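PDB 6ZYV: CIR protein from Plasmodium chabaudi chabaudi, which is of unknown function but belongs to the Plasmodium interspersed repeat (PIR) family of variant antigens, probably displayed by infected red blood cells. Local coordinates for residues A[145-157]-A[199-212]. The protein carries 5 engineered substitutions. Sequence-based numbering, arbitrary orientation.
Engineered in segment 145-157: Ala152 (natural residue Ser).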
ATOM      1  N   ASP A 145      -1.812   1.458  14.599  1.00 45.25           N
ATOM      2  CA  ASP A 145      -2.464   0.623  15.598  1.00 46.39           C
ATOM      3  C   ASP A 145      -3.220  -0.535  14.940  1.00 44.97           C
ATOM      4  O   ASP A 145      -3.184  -1.654  15.444  1.00 45.38           O
ATOM      5  CB  ASP A 145      -3.387   1.463  16.478  1.00 52.28           C
ATOM      6  CG  ASP A 145      -3.816   0.754  17.743  1.00 65.28           C
ATOM      7  OD1 ASP A 145      -2.950   0.105  18.384  1.00 70.10           O
ATOM      8  OD2 ASP A 145      -5.020   0.838  18.097  1.00 69.35           O
ATOM      9  N   LEU A 146      -3.842  -0.285  13.779  1.00 43.04           N
ATOM     10  CA  LEU A 146      -4.519  -1.301  13.009  1.00 41.91           C
ATOM     11  C   LEU A 146      -3.529  -2.344  12.504  1.00 40.62           C
ATOM     12  O   LEU A 146      -3.863  -3.516  12.528  1.00 40.32           O
ATOM     13  CB  LEU A 146      -5.265  -0.690  11.832  1.00 41.41           C
ATOM     14  CG  LEU A 146      -6.622  -0.120  12.167  1.00 43.36           C
ATOM     15  CD1 LEU A 146      -7.163   0.672  10.993  1.00 43.95           C
ATOM     16  CD2 LEU A 146      -7.599  -1.232  12.673  1.00 42.26           C
ATOM     17  N   MET A 147      -2.331  -1.941  12.075  1.00 39.93           N
ATOM     18  CA  MET A 147      -1.319  -2.903  11.628  1.00 40.45           C
ATOM     19  C   MET A 147      -0.880  -3.802  12.765  1.00 43.15           C
ATOM     20  O   MET A 147      -0.701  -4.998  12.550  1.00 43.12           O
ATOM     21  CB  MET A 147      -0.116  -2.219  10.944  1.00 40.14           C
ATOM     22  CG  MET A 147      -0.506  -1.355   9.741  1.00 40.34           C
ATOM     23  SD  MET A 147      -1.109  -2.247   8.296  1.00 43.57           S
ATOM     24  CE  MET A 147      -2.874  -2.111   8.499  1.00 40.52           C
ATOM     25  N   ASN A 148      -0.760  -3.241  13.989  1.00 45.56           N
ATOM     26  CA  ASN A 148      -0.398  -3.983  15.186  1.00 49.25           C
ATOM     27  C   ASN A 148      -1.509  -4.898  15.649  1.00 50.26           C
ATOM     28  O   ASN A 148      -1.231  -6.006  16.069  1.00 50.92           O
ATOM     29  CB  ASN A 148       0.025  -3.035  16.313  1.00 53.03           C
ATOM     30  CG  ASN A 148       1.473  -2.654  16.201  1.00 59.06           C
ATOM     31  OD1 ASN A 148       2.344  -3.346  16.751  1.00 61.88           O
ATOM     32  ND2 ASN A 148       1.760  -1.585  15.455  1.00 59.72           N
ATOM     33  N   MET A 149      -2.765  -4.455  15.553  1.00 50.55           N
ATOM     34  CA  MET A 149      -3.921  -5.277  15.938  1.00 51.84           C
ATOM     35  C   MET A 149      -4.077  -6.509  15.033  1.00 51.74           C
ATOM     36  O   MET A 149      -4.596  -7.535  15.464  1.00 52.60           O
ATOM     37  CB  MET A 149      -5.217  -4.452  15.881  1.00 53.32           C
ATOM     38  CG  MET A 149      -5.376  -3.399  16.990  1.00 58.51           C
ATOM     39  SD  MET A 149      -4.987  -3.927  18.669  1.00 77.12           S
ATOM     40  CE  MET A 149      -5.246  -2.345  19.597  1.00 81.77           C
ATOM     41  N   ASN A 150      -3.632  -6.407  13.781  1.00 50.39           N
ATOM     42  CA  ASN A 150      -3.722  -7.468  12.789  1.00 49.64           C
ATOM     43  C   ASN A 150      -2.326  -8.026  12.444  1.00 49.93           C
ATOM     44  O   ASN A 150      -2.211  -8.663  11.407  1.00 49.09           O
ATOM     45  CB  ASN A 150      -4.319  -6.870  11.485  1.00 48.97           C
ATOM     46  CG  ASN A 150      -5.786  -6.484  11.561  1.00 49.60           C
ATOM     47  OD1 ASN A 150      -6.666  -7.333  11.683  1.00 50.63           O
ATOM     48  ND2 ASN A 150      -6.079  -5.201  11.461  1.00 46.74           N
ATOM     49  N   LYS A 151      -1.264  -7.758  13.260  1.00 50.89           N
ATOM     50  CA  LYS A 151       0.126  -8.102  12.928  1.00 51.67           C
ATOM     51  C   LYS A 151       0.317  -9.544  12.460  1.00 52.78           C
ATOM     52  O   LYS A 151       1.057  -9.754  11.498  1.00 52.51           O
ATOM     53  CB  LYS A 151       1.114  -7.741  14.043  1.00 53.42           C
ATOM     54  CG  LYS A 151       0.899  -8.423  15.382  1.00 57.77           C
ATOM     55  CD  LYS A 151       2.034  -8.055  16.332  1.00 62.86           C
ATOM     56  CE  LYS A 151       1.709  -8.339  17.770  1.00 68.26           C
ATOM     57  NZ  LYS A 151       0.932  -7.226  18.379  1.00 70.52           N
ATOM     58  N   ALA A 152      -0.388 -10.514  13.071  1.00 53.51           N
ATOM     59  CA  ALA A 152      -0.294 -11.909  12.652  1.00 54.49           C
ATOM     60  C   ALA A 152      -0.768 -12.178  11.207  1.00 53.82           C
ATOM     61  O   ALA A 152      -0.195 -13.047  10.561  1.00 54.22           O
ATOM     62  CB  ALA A 152      -1.039 -12.810  13.623  1.00 55.54           C
ATOM     63  N   ILE A 153      -1.757 -11.422  10.682  1.00 52.41           N
ATOM     64  CA  ILE A 153      -2.236 -11.641   9.326  1.00 51.67           C
ATOM     65  C   ILE A 153      -1.733 -10.618   8.310  1.00 50.51           C
ATOM     66  O   ILE A 153      -1.877 -10.870   7.119  1.00 50.44           O
ATOM     67  CB  ILE A 153      -3.784 -11.785   9.220  1.00 52.67           C
ATOM     68  CG1 ILE A 153      -4.551 -10.729  10.015  1.00 52.98           C
ATOM     69  CG2 ILE A 153      -4.268 -13.151   9.668  1.00 54.21           C
ATOM     70  CD1 ILE A 153      -5.129  -9.694   9.219  1.00 52.97           C
ATOM     71  N   ILE A 154      -1.198  -9.468   8.737  1.00 49.17           N
ATOM     72  CA  ILE A 154      -0.785  -8.421   7.786  1.00 47.66           C
ATOM     73  C   ILE A 154       0.143  -8.942   6.635  1.00 48.17           C
ATOM     74  O   ILE A 154      -0.189  -8.652   5.482  1.00 48.03           O
ATOM     75  CB  ILE A 154      -0.222  -7.152   8.490  1.00 46.62           C
ATOM     76  CG1 ILE A 154      -1.375  -6.369   9.163  1.00 45.83           C
ATOM     77  CG2 ILE A 154       0.532  -6.236   7.508  1.00 45.78           C
ATOM     78  CD1 ILE A 154      -2.516  -5.939   8.193  1.00 45.03           C
ATOM     79  N   PRO A 155       1.235  -9.716   6.860  1.00 49.27           N
ATOM     80  CA  PRO A 155       2.042 -10.200   5.711  1.00 49.32           C
ATOM     81  C   PRO A 155       1.259 -11.033   4.684  1.00 48.76           C
ATOM     82  O   PRO A 155       1.418 -10.820   3.497  1.00 48.82           O
ATOM     83  CB  PRO A 155       3.153 -11.012   6.378  1.00 51.13           C
ATOM     84  CG  PRO A 155       3.266 -10.444   7.739  1.00 51.97           C
ATOM     85  CD  PRO A 155       1.844 -10.140   8.137  1.00 50.06           C
ATOM     86  N   LYS A 156       0.387 -11.935   5.132  1.00 48.90           N
ATOM     87  CA  LYS A 156      -0.445 -12.749   4.237  1.00 48.79           C
ATOM     88  C   LYS A 156      -1.555 -11.913   3.585  1.00 47.23           C
ATOM     89  O   LYS A 156      -1.888 -12.132   2.425  1.00 47.94           O
ATOM     90  CB  LYS A 156      -1.025 -13.968   4.977  1.00 51.23           C
ATOM     91  CG  LYS A 156       0.056 -14.967   5.338  1.00 58.17           C
ATOM     92  CD  LYS A 156      -0.434 -16.105   6.260  1.00 64.81           C
ATOM     93  CE  LYS A 156       0.727 -16.852   6.907  1.00 70.69           C
ATOM     94  NZ  LYS A 156       0.290 -17.997   7.777  1.00 73.13           N
ATOM     95  N   PHE A 157      -2.092 -10.928   4.303  1.00 44.66           N
ATOM     96  CA  PHE A 157      -3.114 -10.033   3.764  1.00 42.29           C
ATOM     97  C   PHE A 157      -2.512  -9.211   2.615  1.00 41.65           C
ATOM     98  O   PHE A 157      -3.167  -8.990   1.587  1.00 41.72           O
ATOM     99  CB  PHE A 157      -3.660  -9.126   4.898  1.00 40.56           C
ATOM    100  CG  PHE A 157      -4.666  -8.090   4.477  1.00 39.38           C
ATOM    101  CD1 PHE A 157      -6.025  -8.369   4.480  1.00 39.24           C
ATOM    102  CD2 PHE A 157      -4.258  -6.837   4.069  1.00 39.38           C
ATOM    103  CE1 PHE A 157      -6.952  -7.400   4.104  1.00 39.27           C
ATOM    104  CE2 PHE A 157      -5.188  -5.875   3.684  1.00 38.88           C
ATOM    105  CZ  PHE A 157      -6.524  -6.169   3.689  1.00 38.65           C
ATOM    106  N   ASN A 199      -6.037 -18.822   8.049  1.00 56.80           N
ATOM    107  CA  ASN A 199      -5.685 -17.961   9.166  1.00 56.24           C
ATOM    108  C   ASN A 199      -6.784 -17.786  10.199  1.00 55.92           C
ATOM    109  O   ASN A 199      -6.625 -16.959  11.078  1.00 55.62           O
ATOM    110  CB  ASN A 199      -5.208 -16.626   8.648  1.00 56.18           C
ATOM    111  CG  ASN A 199      -3.957 -16.785   7.808  1.00 59.04           C
ATOM    112  OD1 ASN A 199      -2.855 -16.923   8.328  1.00 61.34           O
ATOM    113  ND2 ASN A 199      -4.103 -16.811   6.496  1.00 58.54           N
ATOM    114  N   ASN A 200      -7.897 -18.534  10.099  1.00 56.21           N
ATOM    115  CA  ASN A 200      -9.020 -18.458  11.046  1.00 56.73           C
ATOM    116  C   ASN A 200      -9.501 -17.003  11.211  1.00 56.55           C
ATOM    117  O   ASN A 200      -9.658 -16.518  12.335  1.00 58.15           O
ATOM    118  CB  ASN A 200      -8.624 -19.043  12.404  1.00 58.38           C
ATOM    119  CG  ASN A 200      -9.813 -19.528  13.203  1.00 62.50           C
ATOM    120  OD1 ASN A 200     -10.849 -19.902  12.654  1.00 63.75           O
ATOM    121  ND2 ASN A 200      -9.688 -19.515  14.507  1.00 63.29           N
ATOM    122  N   VAL A 201      -9.654 -16.296  10.097  1.00 54.24           N
ATOM    123  CA  VAL A 201     -10.052 -14.908  10.142  1.00 53.30           C
ATOM    124  C   VAL A 201     -11.532 -14.778  10.426  1.00 53.75           C
ATOM    125  O   VAL A 201     -12.373 -15.412   9.770  1.00 54.01           O
ATOM    126  CB  VAL A 201      -9.626 -14.140   8.870  1.00 52.88           C
ATOM    127  CG1 VAL A 201     -10.126 -12.697   8.911  1.00 52.52           C
ATOM    128  CG2 VAL A 201      -8.104 -14.211   8.662  1.00 53.14           C
ATOM    129  N   ASP A 202     -11.836 -14.006  11.462  1.00 53.27           N
ATOM    130  CA  ASP A 202     -13.191 -13.640  11.817  1.00 52.88           C
ATOM    131  C   ASP A 202     -13.376 -12.299  11.065  1.00 50.28           C
ATOM    132  O   ASP A 202     -12.808 -11.284  11.469  1.00 49.89           O
ATOM    133  CB  ASP A 202     -13.280 -13.440  13.338  1.00 55.84           C
ATOM    134  CG  ASP A 202     -14.625 -12.977  13.867  1.00 62.24           C
ATOM    135  OD1 ASP A 202     -15.549 -12.772  13.051  1.00 62.09           O
ATOM    136  OD2 ASP A 202     -14.757 -12.835  15.103  1.00 67.12           O
ATOM    137  N   THR A 203     -14.122 -12.315   9.946  1.00 48.78           N
ATOM    138  CA  THR A 203     -14.343 -11.099   9.154  1.00 47.90           C
ATOM    139  C   THR A 203     -15.192 -10.040   9.888  1.00 47.41           C
ATOM    140  O   THR A 203     -15.235  -8.893   9.437  1.00 48.05           O
ATOM    141  CB  THR A 203     -14.913 -11.437   7.786  1.00 48.85           C
ATOM    142  OG1 THR A 203     -16.220 -12.001   7.948  1.00 50.12           O
ATOM    143  CG2 THR A 203     -14.024 -12.385   7.009  1.00 49.12           C
ATOM    144  N   ASP A 204     -15.826 -10.417  11.029  1.00 46.04           N
ATOM    145  CA  ASP A 204     -16.597  -9.521  11.867  1.00 46.43           C
ATOM    146  C   ASP A 204     -15.759  -8.860  13.005  1.00 46.56           C
ATOM    147  O   ASP A 204     -16.288  -8.055  13.770  1.00 47.44           O
ATOM    148  CB  ASP A 204     -17.841 -10.230  12.424  1.00 48.44           C
ATOM    149  CG  ASP A 204     -18.855  -9.286  13.056  1.00 53.81           C
ATOM    150  OD1 ASP A 204     -18.938  -8.116  12.609  1.00 51.93           O
ATOM    151  OD2 ASP A 204     -19.580  -9.726  13.986  1.00 59.00           O
ATOM    152  N   ASP A 205     -14.462  -9.178  13.101  1.00 45.51           N
ATOM    153  CA  ASP A 205     -13.572  -8.564  14.074  1.00 45.64           C
ATOM    154  C   ASP A 205     -13.388  -7.069  13.711  1.00 43.39           C
ATOM    155  O   ASP A 205     -13.219  -6.761  12.549  1.00 42.40           O
ATOM    156  CB  ASP A 205     -12.239  -9.341  14.071  1.00 49.97           C
ATOM    157  CG  ASP A 205     -11.075  -8.662  14.759  1.00 59.41           C
ATOM    158  OD1 ASP A 205     -11.202  -8.333  15.951  1.00 60.24           O
ATOM    159  OD2 ASP A 205     -10.028  -8.460  14.096  1.00 65.14           O
ATOM    160  N   SER A 206     -13.471  -6.159  14.700  1.00 42.93           N
ATOM    161  CA  SER A 206     -13.357  -4.715  14.540  1.00 42.88           C
ATOM    162  C   SER A 206     -12.154  -4.305  13.727  1.00 43.12           C
ATOM    163  O   SER A 206     -12.291  -3.462  12.838  1.00 42.99           O
ATOM    164  CB  SER A 206     -13.281  -4.006  15.891  1.00 44.48           C
ATOM    165  OG  SER A 206     -14.436  -4.189  16.692  1.00 49.13           O
ATOM    166  N   SER A 207     -10.972  -4.887  14.043  1.00 43.12           N
ATOM    167  CA  SER A 207      -9.702  -4.580  13.390  1.00 42.62           C
ATOM    168  C   SER A 207      -9.661  -5.077  11.984  1.00 39.86           C
ATOM    169  O   SER A 207      -9.052  -4.419  11.131  1.00 38.50           O
ATOM    170  CB  SER A 207      -8.547  -5.219  14.156  1.00 46.79           C
ATOM    171  OG  SER A 207      -8.502  -4.645  15.446  1.00 53.96           O
ATOM    172  N   TYR A 208     -10.221  -6.277  11.742  1.00 39.33           N
ATOM    173  CA  TYR A 208     -10.203  -6.808  10.397  1.00 39.39           C
ATOM    174  C   TYR A 208     -11.108  -5.954   9.490  1.00 39.46           C
ATOM    175  O   TYR A 208     -10.707  -5.627   8.381  1.00 39.05           O
ATOM    176  CB  TYR A 208     -10.573  -8.282  10.347  1.00 39.56           C
ATOM    177  CG  TYR A 208     -10.327  -8.836   8.963  1.00 39.95           C
ATOM    178  CD1 TYR A 208      -9.034  -9.104   8.519  1.00 40.51           C
ATOM    179  CD2 TYR A 208     -11.374  -8.994   8.057  1.00 39.92           C
ATOM    180  CE1 TYR A 208      -8.788  -9.525   7.219  1.00 40.95           C
ATOM    181  CE2 TYR A 208     -11.142  -9.434   6.760  1.00 40.41           C
ATOM    182  CZ  TYR A 208      -9.843  -9.697   6.346  1.00 41.58           C
ATOM    183  OH  TYR A 208      -9.569 -10.105   5.069  1.00 43.16           O
ATOM    184  N   LYS A 209     -12.277  -5.492  10.019  1.00 39.61           N
ATOM    185  CA  LYS A 209     -13.257  -4.656   9.305  1.00 40.02           C
ATOM    186  C   LYS A 209     -12.668  -3.350   8.778  1.00 40.82           C
ATOM    187  O   LYS A 209     -13.177  -2.791   7.792  1.00 40.84           O
ATOM    188  CB  LYS A 209     -14.510  -4.350  10.176  1.00 41.21           C
ATOM    189  CG  LYS A 209     -15.557  -5.490  10.370  1.00 44.68           C
ATOM    190  CD  LYS A 209     -16.149  -5.445  11.841  1.00 49.34           C
ATOM    191  CE  LYS A 209     -17.621  -5.131  12.086  1.00 52.48           C
ATOM    192  NZ  LYS A 209     -17.988  -5.140  13.543  1.00 51.39           N
ATOM    193  N   GLN A 210     -11.605  -2.845   9.431  1.00 40.86           N
ATOM    194  CA  GLN A 210     -10.967  -1.610   9.007  1.00 40.58           C
ATOM    195  C   GLN A 210      -9.898  -1.811   7.946  1.00 40.06           C
ATOM    196  O   GLN A 210      -9.535  -0.833   7.291  1.00 39.98           O
ATOM    197  CB  GLN A 210     -10.410  -0.827  10.190  1.00 43.51           C
ATOM    198  CG  GLN A 210     -11.472  -0.229  11.084  1.00 50.13           C
ATOM    199  CD  GLN A 210     -10.989   1.040  11.751  1.00 58.66           C
ATOM    200  OE1 GLN A 210     -10.871   1.109  12.974  1.00 62.42           O
ATOM    201  NE2 GLN A 210     -10.690   2.074  10.961  1.00 58.41           N
ATOM    202  N   ILE A 211      -9.352  -3.032   7.780  1.00 39.45           N
ATOM    203  CA  ILE A 211      -8.382  -3.264   6.678  1.00 39.53           C
ATOM    204  C   ILE A 211      -9.077  -3.894   5.451  1.00 38.97           C
ATOM    205  O   ILE A 211      -8.667  -3.652   4.329  1.00 38.57           O
ATOM    206  CB  ILE A 211      -7.112  -4.031   7.105  1.00 40.33           C
ATOM    207  CG1 ILE A 211      -7.450  -5.461   7.555  1.00 41.62           C
ATOM    208  CG2 ILE A 211      -6.441  -3.267   8.216  1.00 40.96           C
ATOM    209  CD1 ILE A 211      -6.237  -6.340   7.797  1.00 43.44           C
ATOM    210  N   LEU A 212     -10.160  -4.661   5.678  1.00 39.02           N
ATOM    211  CA  LEU A 212     -10.967  -5.258   4.629  1.00 39.41           C
ATOM    212  C   LEU A 212     -11.351  -4.279   3.467  1.00 39.11           C
ATOM    213  O   LEU A 212     -11.211  -4.699   2.323  1.00 39.50           O
ATOM    214  CB  LEU A 212     -12.209  -5.920   5.239  1.00 39.73           C
ATOM    215  CG  LEU A 212     -13.192  -6.588   4.282  1.00 41.09           C
ATOM    216  CD1 LEU A 212     -12.498  -7.616   3.401  1.00 40.79           C
ATOM    217  CD2 LEU A 212     -14.335  -7.240   5.064  1.00 41.92           C
TER
HETATM  218  O   HOH W   1      -7.323  -9.568  12.860  1.00 69.99           O
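Ile211 pushes its CD1 methyl over one face of the Phe157 ring, a CH-pi contact 3.9 Å from the ring centroid and 9° off the normal, as helix 206-211 packs into the corner where helix 134-149 gives way to helix 154-174 of this all-helical PIR ectodomain. With chi1 at 65° placing CG1 between the backbone N and the carbonyl carbon, and the chain extended beyond it, CD1 reaches the ring while CG2 meets Met147 CE. The same CD1 also touches the terminal methyls of Ile153 and Ile154. Tyr208 stands beside this cluster: Ile153 CD1 lies at its ring edge, Val201 CG1 covers a face, and its hydroxyl, in the plane of the Phe157 ring, is hydrogen-bonded to Tyr192 of helix 181-198. Farther out, Ile153 CG2 packs on Asn199 CB at 3.7 Å, and both methyls of Leu146 rest against Gln210 CB.

Asn150, the first residue beyond helix 134-149, links the apolar cluster to the polar edge. Its ND2 gives a nearly straight bond (168°) to Ser207 O, 3.1 Å away, from above the carbonyl plane, and a second to Leu146 O, so both amide hydrogens fix the side chain. At the amide oxygen, a water donates to Asn150 OD1 at 2.6 Å and to OD2 of Asp205, the N-cap residue whose OD2 also accepts from Tyr208 N at 3.2 Å.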